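Local coordinates for protein citryl-spermidine/3,4-dihydroxybenzoyl-citryl-spermidine:spermidine ligase (Bacillus anthracis, PDB 3TO3) that catalyses the ATP-dependent condensation of spermidine with citryl-spermidine intermediates, a step in making the siderophore petrobactin, at residues L562-F567 with V588-Y593; R75-R80 with W530-F535; R285-V290 with V298-N303. One frame throughout, in Å; residues are numbered along the deposited sequence.

Interaction 1: L562-F567 with V588-Y593; sequences LYTPTF and VPNPLY
Thr566 and Phe567 pair antiparallel with Pro589 and Val588, and the two-stranded hairpin sheet they belong to runs straight into an N-capped helix at Asn590. Phe567 and Val588 form the hydrogen-bonded pair, with Val588 N reaching Phe567 O at 3.0 Å; Thr566 and Pro589 are the non-hydrogen-bonded pair. One step on, Asn590 N donates to Pro565 O at 2.8 Å. The Asn590 side chain then does double duty. Its OD1 caps the new helix by accepting from Leu592 N at 2.9 Å, while ND2 spends its hydrogens on two carbonyls of the loop leading into strand 566-570, Leu562 O at 2.9 Å and Thr564 O at 2.6 Å. With CG anti to the backbone N (chi1 174°), the amide is carried across to that loop, and the bonds at both ends fix its rotation. Leu562 O lies close to the amide plane, although ND2 stands above the plane of the Leu562 carbonyl.

Beyond the cap, Pro565 sits over one face of the Tyr593 ring in a CH-pi contact, CG 4.0 Å from the centroid. Phe567 and Leu592 pack on helix 502-528, against Leu509 and Phe513, and Leu592 also meets helix 532-547. Within the hairpin, the Phe567 ring packs against one methyl of Val588, its CE2 lying 3.5 Å from CG2.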
loop_
_atom_site.group_PDB
_atom_site.type_symbol
_atom_site.label_atom_id
_atom_site.label_comp_id
_atom_site.label_asym_id
_atom_site.label_seq_id
_atom_site.Cartn_x
_atom_site.Cartn_y
_atom_site.Cartn_z
ATOM N N LEU B 562 34.660 4.579 -26.793
ATOM C CA LEU B 562 34.458 5.380 -25.607
ATOM C C LEU B 562 34.607 6.864 -25.892
ATOM O O LEU B 562 34.229 7.700 -25.062
ATOM C CB LEU B 562 35.473 4.987 -24.547
ATOM C CG LEU B 562 35.351 3.545 -24.103
ATOM C CD1 LEU B 562 36.271 3.349 -22.927
ATOM C CD2 LEU B 562 33.918 3.273 -23.717
ATOM N N TYR B 563 35.235 7.180 -27.023
ATOM C CA TYR B 563 35.468 8.571 -27.445
ATOM C C TYR B 563 34.405 9.071 -28.417
ATOM O O TYR B 563 34.586 10.130 -29.045
ATOM C CB TYR B 563 36.868 8.765 -28.040
ATOM C CG TYR B 563 37.983 8.343 -27.111
ATOM C CD1 TYR B 563 37.801 8.344 -25.738
ATOM C CD2 TYR B 563 39.220 7.956 -27.608
ATOM C CE1 TYR B 563 38.814 7.965 -24.875
ATOM C CE2 TYR B 563 40.244 7.581 -26.762
ATOM C CZ TYR B 563 40.039 7.591 -25.395
ATOM O OH TYR B 563 41.056 7.209 -24.548
ATOM N N THR B 564 33.356 8.281 -28.646
ATOM C CA THR B 564 32.313 8.743 -29.578
ATOM C C THR B 564 31.767 10.104 -29.119
ATOM O O THR B 564 31.688 10.395 -27.905
ATOM C CB THR B 564 31.153 7.739 -29.731
ATOM O OG1 THR B 564 30.371 8.077 -30.884
ATOM C CG2 THR B 564 30.263 7.767 -28.499
ATOM N N PRO B 565 31.428 10.957 -30.088
ATOM C CA PRO B 565 30.968 12.330 -29.837
ATOM C C PRO B 565 29.687 12.364 -29.020
ATOM O O PRO B 565 29.577 13.153 -28.084
ATOM C CB PRO B 565 30.702 12.874 -31.240
ATOM C CG PRO B 565 31.628 12.062 -32.137
ATOM C CD PRO B 565 31.638 10.682 -31.518
ATOM N N THR B 566 28.734 11.510 -29.375
ATOM C CA THR B 566 27.455 11.467 -28.691
ATOM C C THR B 566 27.083 10.008 -28.468
ATOM O O THR B 566 27.557 9.127 -29.187
ATOM C CB THR B 566 26.341 12.155 -29.514
ATOM O OG1 THR B 566 26.100 11.399 -30.687
ATOM C CG2 THR B 566 26.747 13.577 -29.958
ATOM N N PHE B 567 26.272 9.746 -27.445
ATOM C CA PHE B 567 25.703 8.422 -27.271
ATOM C C PHE B 567 24.359 8.517 -26.568
ATOM O O PHE B 567 23.954 9.600 -26.140
ATOM C CB PHE B 567 26.629 7.528 -26.462
ATOM C CG PHE B 567 26.573 7.796 -24.996
ATOM C CD1 PHE B 567 25.834 6.981 -24.159
ATOM C CD2 PHE B 567 27.248 8.872 -24.458
ATOM C CE1 PHE B 567 25.772 7.237 -22.796
ATOM C CE2 PHE B 567 27.199 9.131 -23.103
ATOM C CZ PHE B 567 26.453 8.309 -22.274
ATOM N N VAL B 588 23.141 12.415 -25.667
ATOM C CA VAL B 588 23.882 13.374 -24.850
ATOM C C VAL B 588 25.309 13.533 -25.370
ATOM O O VAL B 588 25.862 12.614 -25.956
ATOM C CB VAL B 588 23.928 12.933 -23.377
ATOM C CG1 VAL B 588 22.512 12.811 -22.805
ATOM C CG2 VAL B 588 24.686 11.618 -23.232
ATOM N N PRO B 589 25.910 14.712 -25.175
ATOM C CA PRO B 589 27.284 14.824 -25.673
ATOM C C PRO B 589 28.239 14.058 -24.753
ATOM O O PRO B 589 27.971 13.817 -23.565
ATOM C CB PRO B 589 27.547 16.330 -25.638
ATOM C CG PRO B 589 26.743 16.797 -24.437
ATOM C CD PRO B 589 25.486 15.910 -24.428
ATOM N N ASN B 590 29.357 13.634 -25.313
ATOM C CA ASN B 590 30.325 12.860 -24.546
ATOM C C ASN B 590 31.580 13.701 -24.243
ATOM O O ASN B 590 32.324 14.073 -25.155
ATOM C CB ASN B 590 30.671 11.598 -25.319
ATOM C CG ASN B 590 31.774 10.795 -24.668
ATOM O OD1 ASN B 590 32.121 11.016 -23.506
ATOM N ND2 ASN B 590 32.348 9.865 -25.427
ATOM N N PRO B 591 31.805 14.022 -22.963
ATOM C CA PRO B 591 32.971 14.867 -22.661
ATOM C C PRO B 591 34.298 14.149 -22.975
ATOM O O PRO B 591 35.287 14.833 -23.196
ATOM C CB PRO B 591 32.828 15.151 -21.147
ATOM C CG PRO B 591 32.108 13.899 -20.611
ATOM C CD PRO B 591 31.150 13.494 -21.737
ATOM N N LEU B 592 34.323 12.817 -23.050
ATOM C CA LEU B 592 35.595 12.158 -23.400
ATOM C C LEU B 592 35.996 12.493 -24.818
ATOM O O LEU B 592 37.173 12.480 -25.142
ATOM C CB LEU B 592 35.543 10.660 -23.240
ATOM C CG LEU B 592 35.200 10.167 -21.852
ATOM C CD1 LEU B 592 35.417 8.659 -21.827
ATOM C CD2 LEU B 592 36.118 10.842 -20.913
ATOM N N TYR B 593 35.018 12.825 -25.663
ATOM C CA TYR B 593 35.328 13.139 -27.052
ATOM C C TYR B 593 36.193 14.378 -27.221
ATOM O O TYR B 593 37.201 14.338 -27.897
ATOM C CB TYR B 593 34.060 13.330 -27.847
ATOM C CG TYR B 593 34.316 13.851 -29.226
ATOM C CD1 TYR B 593 34.003 15.155 -29.563
ATOM C CD2 TYR B 593 34.876 13.038 -30.202
ATOM C CE1 TYR B 593 34.253 15.646 -30.852
ATOM C CE2 TYR B 593 35.116 13.513 -31.484
ATOM C CZ TYR B 593 34.802 14.814 -31.804
ATOM O OH TYR B 593 35.041 15.293 -33.088
#

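Interaction 2: R75-R80 with W530-F535; sequences RITFGR and WKEESF. With EDO (1,2-ethanediol), chain H.
Arg75 and Thr77 grip the carboxylate of Glu532 between them, joining the turn that links strands 65-74 and 81-83 to the first turn of helix 532-547. Residues Thr77 to Arg80 make a type I' beta turn, so this is a hairpin end docked on a helix start. The tight part is polar. Thr77 OG1 donates to Glu532 OE1 at 2.8 Å, on the lone pair pointing away from the other oxygen, and the same hydroxyl also bonds with Trp536 of the helix. Arg75 NH1 makes a salt bridge to Glu532 OE2 at 2.7 Å, coming from above the carboxylate plane, with the two flat groups 86° apart. Arg75 is bent at chi2 and chi3 to bring its guanidinium there; NH2 pairs with Asp526 and NE with Ser82, so three partners hold it.

The outer side is looser. Exposed Ile76 lays CG1 against Glu532 CB at 3.7 Å and CD1 against Glu533 CG at 3.5 Å. A water bridges the two segments, accepting from Ile76 N at 3.1 Å and donating to Glu532 OE2 at 2.7 Å.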
loop_
_atom_site.group_PDB
_atom_site.type_symbol
_atom_site.label_atom_id
_atom_site.label_comp_id
_atom_site.label_asym_id
_atom_site.label_seq_id
_atom_site.Cartn_x
_atom_site.Cartn_y
_atom_site.Cartn_z
ATOM N N ARG B 75 25.981 21.684 -18.665
ATOM C CA ARG B 75 27.393 21.430 -18.332
ATOM C C ARG B 75 28.085 20.570 -19.354
ATOM O O ARG B 75 27.457 19.684 -19.935
ATOM C CB ARG B 75 27.453 20.667 -17.041
ATOM C CG ARG B 75 26.656 21.290 -15.988
ATOM C CD ARG B 75 27.617 22.120 -15.220
ATOM N NE ARG B 75 27.331 21.872 -13.835
ATOM C CZ ARG B 75 28.225 21.846 -12.870
ATOM N NH1 ARG B 75 29.520 22.044 -13.126
ATOM N NH2 ARG B 75 27.788 21.601 -11.643
ATOM N N ILE B 76 29.383 20.796 -19.562
ATOM C CA ILE B 76 30.103 19.992 -20.536
ATOM C C ILE B 76 30.124 18.522 -20.122
ATOM O O ILE B 76 30.370 17.649 -20.971
ATOM C CB ILE B 76 31.545 20.487 -20.817
ATOM C CG1 ILE B 76 32.490 19.983 -19.745
ATOM C CG2 ILE B 76 31.616 21.992 -20.919
ATOM C CD1 ILE B 76 33.871 19.873 -20.229
ATOM N N THR B 77 29.767 18.211 -18.870
ATOM C CA THR B 77 29.832 16.814 -18.484
ATOM C C THR B 77 28.450 16.225 -18.855
ATOM O O THR B 77 27.518 16.203 -18.072
ATOM C CB THR B 77 30.054 16.751 -16.924
ATOM O OG1 THR B 77 31.395 17.149 -16.611
ATOM C CG2 THR B 77 29.778 15.348 -16.301
ATOM N N PHE B 78 28.430 15.569 -20.012
ATOM C CA PHE B 78 27.250 14.907 -20.588
ATOM C C PHE B 78 26.047 15.774 -20.809
ATOM O O PHE B 78 24.951 15.257 -20.976
ATOM C CB PHE B 78 26.864 13.669 -19.769
ATOM C CG PHE B 78 27.967 12.676 -19.691
ATOM C CD1 PHE B 78 28.223 11.849 -20.757
ATOM C CD2 PHE B 78 28.813 12.636 -18.596
ATOM C CE1 PHE B 78 29.262 10.956 -20.729
ATOM C CE2 PHE B 78 29.860 11.730 -18.573
ATOM C CZ PHE B 78 30.083 10.906 -19.639
ATOM N N GLY B 79 26.263 17.082 -20.887
ATOM C CA GLY B 79 25.166 18.026 -20.996
ATOM C C GLY B 79 24.235 18.052 -19.802
ATOM O O GLY B 79 23.110 18.515 -19.921
ATOM N N ARG B 80 24.673 17.574 -18.641
ATOM C CA ARG B 80 23.786 17.590 -17.478
ATOM C C ARG B 80 23.347 19.038 -17.157
ATOM O O ARG B 80 24.080 20.008 -17.392
ATOM C CB ARG B 80 24.472 17.003 -16.268
ATOM C CG ARG B 80 24.872 15.559 -16.365
ATOM C CD ARG B 80 23.755 14.687 -15.970
ATOM N NE ARG B 80 23.263 14.955 -14.623
ATOM C CZ ARG B 80 23.724 14.373 -13.515
ATOM N NH1 ARG B 80 24.736 13.498 -13.566
ATOM N NH2 ARG B 80 23.180 14.687 -12.340
ATOM N N TRP B 530 38.064 23.387 -9.973
ATOM C CA TRP B 530 38.701 22.472 -10.910
ATOM C C TRP B 530 37.740 22.337 -12.094
ATOM O O TRP B 530 36.582 21.917 -11.945
ATOM C CB TRP B 530 38.954 21.121 -10.239
ATOM C CG TRP B 530 39.829 20.239 -11.020
ATOM C CD1 TRP B 530 39.449 19.269 -11.908
ATOM C CD2 TRP B 530 41.243 20.223 -10.993
ATOM N NE1 TRP B 530 40.550 18.655 -12.441
ATOM C CE2 TRP B 530 41.668 19.226 -11.896
ATOM C CE3 TRP B 530 42.199 20.946 -10.288
ATOM C CZ2 TRP B 530 43.004 18.950 -12.121
ATOM C CZ3 TRP B 530 43.525 20.671 -10.517
ATOM C CH2 TRP B 530 43.919 19.683 -11.425
ATOM N N LYS B 531 38.227 22.720 -13.265
ATOM C CA LYS B 531 37.413 22.786 -14.461
ATOM C C LYS B 531 37.050 21.388 -14.916
ATOM O O LYS B 531 37.851 20.453 -14.787
ATOM C CB LYS B 531 38.157 23.540 -15.573
ATOM C CG LYS B 531 37.989 25.078 -15.540
ATOM C CD LYS B 531 38.983 25.796 -16.479
ATOM C CE LYS B 531 38.733 25.520 -17.966
ATOM N NZ LYS B 531 37.494 26.187 -18.493
ATOM N N GLU B 532 35.836 21.257 -15.443
ATOM C CA GLU B 532 35.337 19.979 -15.903
ATOM C C GLU B 532 36.173 19.461 -17.062
ATOM O O GLU B 532 36.462 18.258 -17.117
ATOM C CB GLU B 532 33.855 20.062 -16.278
ATOM C CG GLU B 532 32.873 20.130 -15.064
ATOM C CD GLU B 532 31.487 20.624 -15.502
ATOM O OE1 GLU B 532 30.765 19.810 -16.085
ATOM O OE2 GLU B 532 31.139 21.825 -15.330
ATOM N N GLU B 533 36.570 20.373 -17.956
ATOM C CA GLU B 533 37.493 20.064 -19.054
ATOM C C GLU B 533 38.777 19.381 -18.562
ATOM O O GLU B 533 39.170 18.349 -19.108
ATOM C CB GLU B 533 37.851 21.324 -19.875
ATOM C CG GLU B 533 36.643 22.024 -20.489
ATOM C CD GLU B 533 35.873 22.927 -19.493
ATOM O OE1 GLU B 533 35.835 22.626 -18.276
ATOM O OE2 GLU B 533 35.309 23.953 -19.935
ATOM N N SER B 534 39.419 19.954 -17.541
ATOM C CA SER B 534 40.629 19.349 -16.948
ATOM C C SER B 534 40.336 17.964 -16.365
ATOM O O SER B 534 41.119 17.031 -16.537
ATOM C CB SER B 534 41.237 20.225 -15.844
ATOM O OG SER B 534 41.509 21.511 -16.337
ATOM N N PHE B 535 39.224 17.842 -15.650
ATOM C CA PHE B 535 38.812 16.549 -15.099
ATOM C C PHE B 535 38.790 15.505 -16.228
ATOM O O PHE B 535 39.445 14.467 -16.125
ATOM C CB PHE B 535 37.435 16.675 -14.433
ATOM C CG PHE B 535 36.935 15.414 -13.802
ATOM C CD1 PHE B 535 36.985 15.246 -12.416
ATOM C CD2 PHE B 535 36.371 14.413 -14.579
ATOM C CE1 PHE B 535 36.510 14.074 -11.815
ATOM C CE2 PHE B 535 35.891 13.233 -13.998
ATOM C CZ PHE B 535 35.950 13.064 -12.614
HETATM C C1 EDO H . 42.063 24.429 -14.254
HETATM O O1 EDO H . 40.736 24.225 -14.704
HETATM C C2 EDO H . 42.299 23.454 -13.119
HETATM O O2 EDO H . 43.182 24.105 -12.199
HETATM O O HOH W 1 30.485 22.992 -17.646
#

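Interaction 3: R285-V290 with V298-N303; sequences RTLRNV and VKVSLN. With ATP (adenosine-5'-triphosphate), chain E.
The flat guanidinium of Arg285 has the Lys299 side chain over one face, with CE 3.4 Å above the plane and toward its rim, and the ATP beta-phosphate oxygen O1B at its edge. Arg285 NE donates to that O1B at 2.9 Å and NH2 to O2B of the same phosphate at 3.1 Å, with a weak further bond from NH2 to O1A. Lys299 also reaches the beta-phosphate, its NZ 2.8 Å from ATP O2B, although the modelled position of NZ is doubtful. The two cations therefore converge on one anionic group, whose charge probably offsets theirs, and Asp459 adds a salt bridge to Lys299. CG anti to the backbone N (chi1 180°) and a straight chain beyond it carry the Lys299 amine from the strand to the phosphate, passing Thr286 OG1, which is bonded to Ser283.

The backbone carrying these residues is an antiparallel beta hairpin. Leu287 and Val298 form its hydrogen-bonded pair, with Leu287 N to Val298 O at 2.7 Å and Val298 N to Leu287 O at 2.9 Å. Val300 N bonds to Arg285 O at 2.9 Å, just before strand 286-289 begins. Thr286 and Lys299 share the ATP-facing side; Leu287 and Val298 share the other. In the larger mixed sheet, strand 286-289 is flanked by 278-280, strand 297-306 pairs with 309-311 and 367-371, and helix 248-258 packs on Ser301 and Leu302.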
loop_
_atom_site.group_PDB
_atom_site.type_symbol
_atom_site.label_atom_id
_atom_site.label_comp_id
_atom_site.label_asym_id
_atom_site.label_seq_id
_atom_site.Cartn_x
_atom_site.Cartn_y
_atom_site.Cartn_z
ATOM N N ARG B 285 18.299 -3.587 2.538
ATOM C CA ARG B 285 17.971 -5.010 2.562
ATOM C C ARG B 285 19.272 -5.801 2.681
ATOM O O ARG B 285 19.275 -7.016 2.759
ATOM C CB ARG B 285 17.131 -5.426 1.349
ATOM C CG ARG B 285 17.750 -5.019 0.053
ATOM C CD ARG B 285 17.100 -5.702 -1.118
ATOM N NE ARG B 285 17.700 -5.253 -2.365
ATOM C CZ ARG B 285 17.415 -5.753 -3.560
ATOM N NH1 ARG B 285 16.535 -6.735 -3.665
ATOM N NH2 ARG B 285 18.010 -5.268 -4.649
ATOM N N THR B 286 20.381 -5.085 2.689
ATOM C CA THR B 286 21.683 -5.706 2.876
ATOM C C THR B 286 22.190 -5.395 4.262
ATOM O O THR B 286 22.362 -4.257 4.603
ATOM C CB THR B 286 22.705 -5.162 1.888
ATOM O OG1 THR B 286 22.216 -5.354 0.552
ATOM C CG2 THR B 286 24.052 -5.893 2.076
ATOM N N LEU B 287 22.443 -6.426 5.049
ATOM C CA LEU B 287 22.735 -6.248 6.450
ATOM C C LEU B 287 24.131 -6.769 6.781
ATOM O O LEU B 287 24.523 -7.871 6.342
ATOM C CB LEU B 287 21.682 -6.978 7.287
ATOM C CG LEU B 287 20.227 -6.698 6.880
ATOM C CD1 LEU B 287 19.282 -7.724 7.490
ATOM C CD2 LEU B 287 19.823 -5.321 7.307
ATOM N N ARG B 288 24.882 -5.971 7.539
ATOM C CA ARG B 288 26.192 -6.370 8.022
ATOM C C ARG B 288 26.048 -6.961 9.418
ATOM O O ARG B 288 25.129 -6.618 10.166
ATOM C CB ARG B 288 27.183 -5.200 8.017
ATOM C CG ARG B 288 26.747 -3.988 8.804
ATOM C CD ARG B 288 27.866 -2.948 8.948
ATOM N NE ARG B 288 28.378 -2.887 10.315
ATOM C CZ ARG B 288 28.117 -1.912 11.171
ATOM N NH1 ARG B 288 27.364 -0.883 10.802
ATOM N NH2 ARG B 288 28.635 -1.955 12.388
ATOM N N ASN B 289 26.917 -7.902 9.748
ATOM C CA ASN B 289 26.876 -8.499 11.052
ATOM C C ASN B 289 27.653 -7.562 11.975
ATOM O O ASN B 289 28.838 -7.315 11.766
ATOM C CB ASN B 289 27.522 -9.878 10.940
ATOM C CG ASN B 289 27.446 -10.662 12.211
ATOM O OD1 ASN B 289 27.697 -10.132 13.281
ATOM N ND2 ASN B 289 27.108 -11.943 12.102
ATOM N N VAL B 290 26.976 -7.005 12.973
ATOM C CA VAL B 290 27.595 -6.006 13.852
ATOM C C VAL B 290 28.454 -6.676 14.922
ATOM O O VAL B 290 29.475 -6.148 15.356
ATOM C CB VAL B 290 26.542 -5.160 14.590
ATOM C CG1 VAL B 290 27.221 -4.183 15.496
ATOM C CG2 VAL B 290 25.686 -4.416 13.623
ATOM N N VAL B 298 24.214 -10.212 4.643
ATOM C CA VAL B 298 23.003 -10.879 4.235
ATOM C C VAL B 298 22.212 -9.892 3.390
ATOM O O VAL B 298 21.952 -8.741 3.813
ATOM C CB VAL B 298 22.218 -11.297 5.478
ATOM C CG1 VAL B 298 21.230 -12.290 5.133
ATOM C CG2 VAL B 298 23.161 -11.945 6.438
ATOM N N LYS B 299 21.880 -10.308 2.177
ATOM C CA LYS B 299 21.015 -9.513 1.326
ATOM C C LYS B 299 19.693 -10.245 1.244
ATOM O O LYS B 299 19.633 -11.388 0.745
ATOM C CB LYS B 299 21.626 -9.293 -0.063
ATOM C CG LYS B 299 20.771 -8.470 -1.023
ATOM C CD LYS B 299 21.534 -8.139 -2.307
ATOM C CE LYS B 299 20.873 -7.005 -3.072
ATOM N NZ LYS B 299 21.559 -6.742 -4.381
ATOM N N VAL B 300 18.640 -9.607 1.755
ATOM C CA VAL B 300 17.375 -10.310 1.923
ATOM C C VAL B 300 16.223 -9.598 1.247
ATOM O O VAL B 300 16.313 -8.414 0.944
ATOM C CB VAL B 300 17.048 -10.541 3.403
ATOM C CG1 VAL B 300 18.064 -11.464 4.017
ATOM C CG2 VAL B 300 17.045 -9.204 4.168
ATOM N N SER B 301 15.152 -10.340 0.982
ATOM C CA SER B 301 13.973 -9.774 0.333
ATOM C C SER B 301 13.336 -8.670 1.194
ATOM O O SER B 301 13.231 -8.809 2.410
ATOM C CB SER B 301 12.955 -10.882 0.102
ATOM O OG SER B 301 13.373 -11.701 -0.969
ATOM N N LEU B 302 12.937 -7.564 0.582
ATOM C CA LEU B 302 12.178 -6.572 1.329
ATOM C C LEU B 302 11.075 -6.023 0.460
ATOM O O LEU B 302 11.349 -5.463 -0.596
ATOM C CB LEU B 302 13.121 -5.479 1.774
ATOM C CG LEU B 302 12.698 -4.538 2.885
ATOM C CD1 LEU B 302 12.427 -5.285 4.207
ATOM C CD2 LEU B 302 13.793 -3.462 3.026
ATOM N N ASN B 303 9.817 -6.097 0.871
ATOM C CA ASN B 303 8.888 -5.584 -0.094
ATOM C C ASN B 303 8.534 -4.155 0.282
ATOM O O ASN B 303 7.466 -3.877 0.804
ATOM C CB ASN B 303 7.608 -6.432 0.020
ATOM C CG ASN B 303 7.577 -7.606 -0.959
ATOM O OD1 ASN B 303 8.332 -8.589 -0.823
ATOM N ND2 ASN B 303 6.690 -7.516 -1.939
HETATM P PB ATP E . 21.142 -3.316 -3.512
HETATM O O1B ATP E . 20.265 -3.825 -2.396
HETATM O O2B ATP E . 20.805 -4.041 -4.788
HETATM O O3B ATP E . 22.654 -3.517 -3.126
HETATM P PA ATP E . 19.578 -1.180 -4.129
HETATM O O1A ATP E . 18.472 -2.109 -3.669
HETATM O O2A ATP E . 19.560 -0.944 -5.635
HETATM O O3A ATP E . 20.955 -1.779 -3.728
HETATM O "O5'" ATP E . 19.374 0.185 -3.378
HETATM C "C5'" ATP E . 20.449 0.991 -3.069
HETATM C "C4'" ATP E . 20.162 2.349 -2.754
HETATM O "O4'" ATP E . 21.373 3.161 -2.917
HETATM C "C3'" ATP E . 19.165 2.905 -3.698
HETATM O "O3'" ATP E . 18.055 3.337 -3.010
HETATM C "C2'" ATP E . 19.853 4.029 -4.358
HETATM O "O2'" ATP E . 18.990 5.060 -4.592
HETATM C "C1'" ATP E . 20.892 4.396 -3.355
HETATM N N9 ATP E . 21.943 5.255 -3.832
HETATM C C8 ATP E . 22.326 6.388 -3.217
HETATM N N7 ATP E . 23.324 6.926 -3.931
HETATM C C5 ATP E . 23.589 6.137 -4.996
HETATM C C6 ATP E . 24.517 6.217 -6.045
HETATM N N6 ATP E . 25.424 7.330 -6.103
HETATM N N1 ATP E . 24.536 5.243 -6.984
HETATM C C2 ATP E . 23.674 4.207 -6.913
HETATM N N3 ATP E . 22.767 4.103 -5.916
HETATM C C4 ATP E . 22.700 5.051 -4.943
#

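How the interactions relate
Along the chain, interaction 2 spans the widest separation, tying residues 75-80 to 530-535, and interaction 3 is nested inside the loop it closes; interaction 1 follows later. Interactions 1 and 2 are neighbours, with centres about 12 Å apart. Phe78 of the 75-80 turn packs on Pro589 and Pro591, and helix 532-547, which begins in interaction 2, also meets side chains of interaction 1. Together they join the N-terminal hairpin turn to the C-terminal helices, well away from interaction 3, which supplies Arg285, Thr286 and Lys299 of the ATP pocket. Its centre lies about 38 and 37 Å from those of interactions 1 and 2, on the opposite side of the chain's centre.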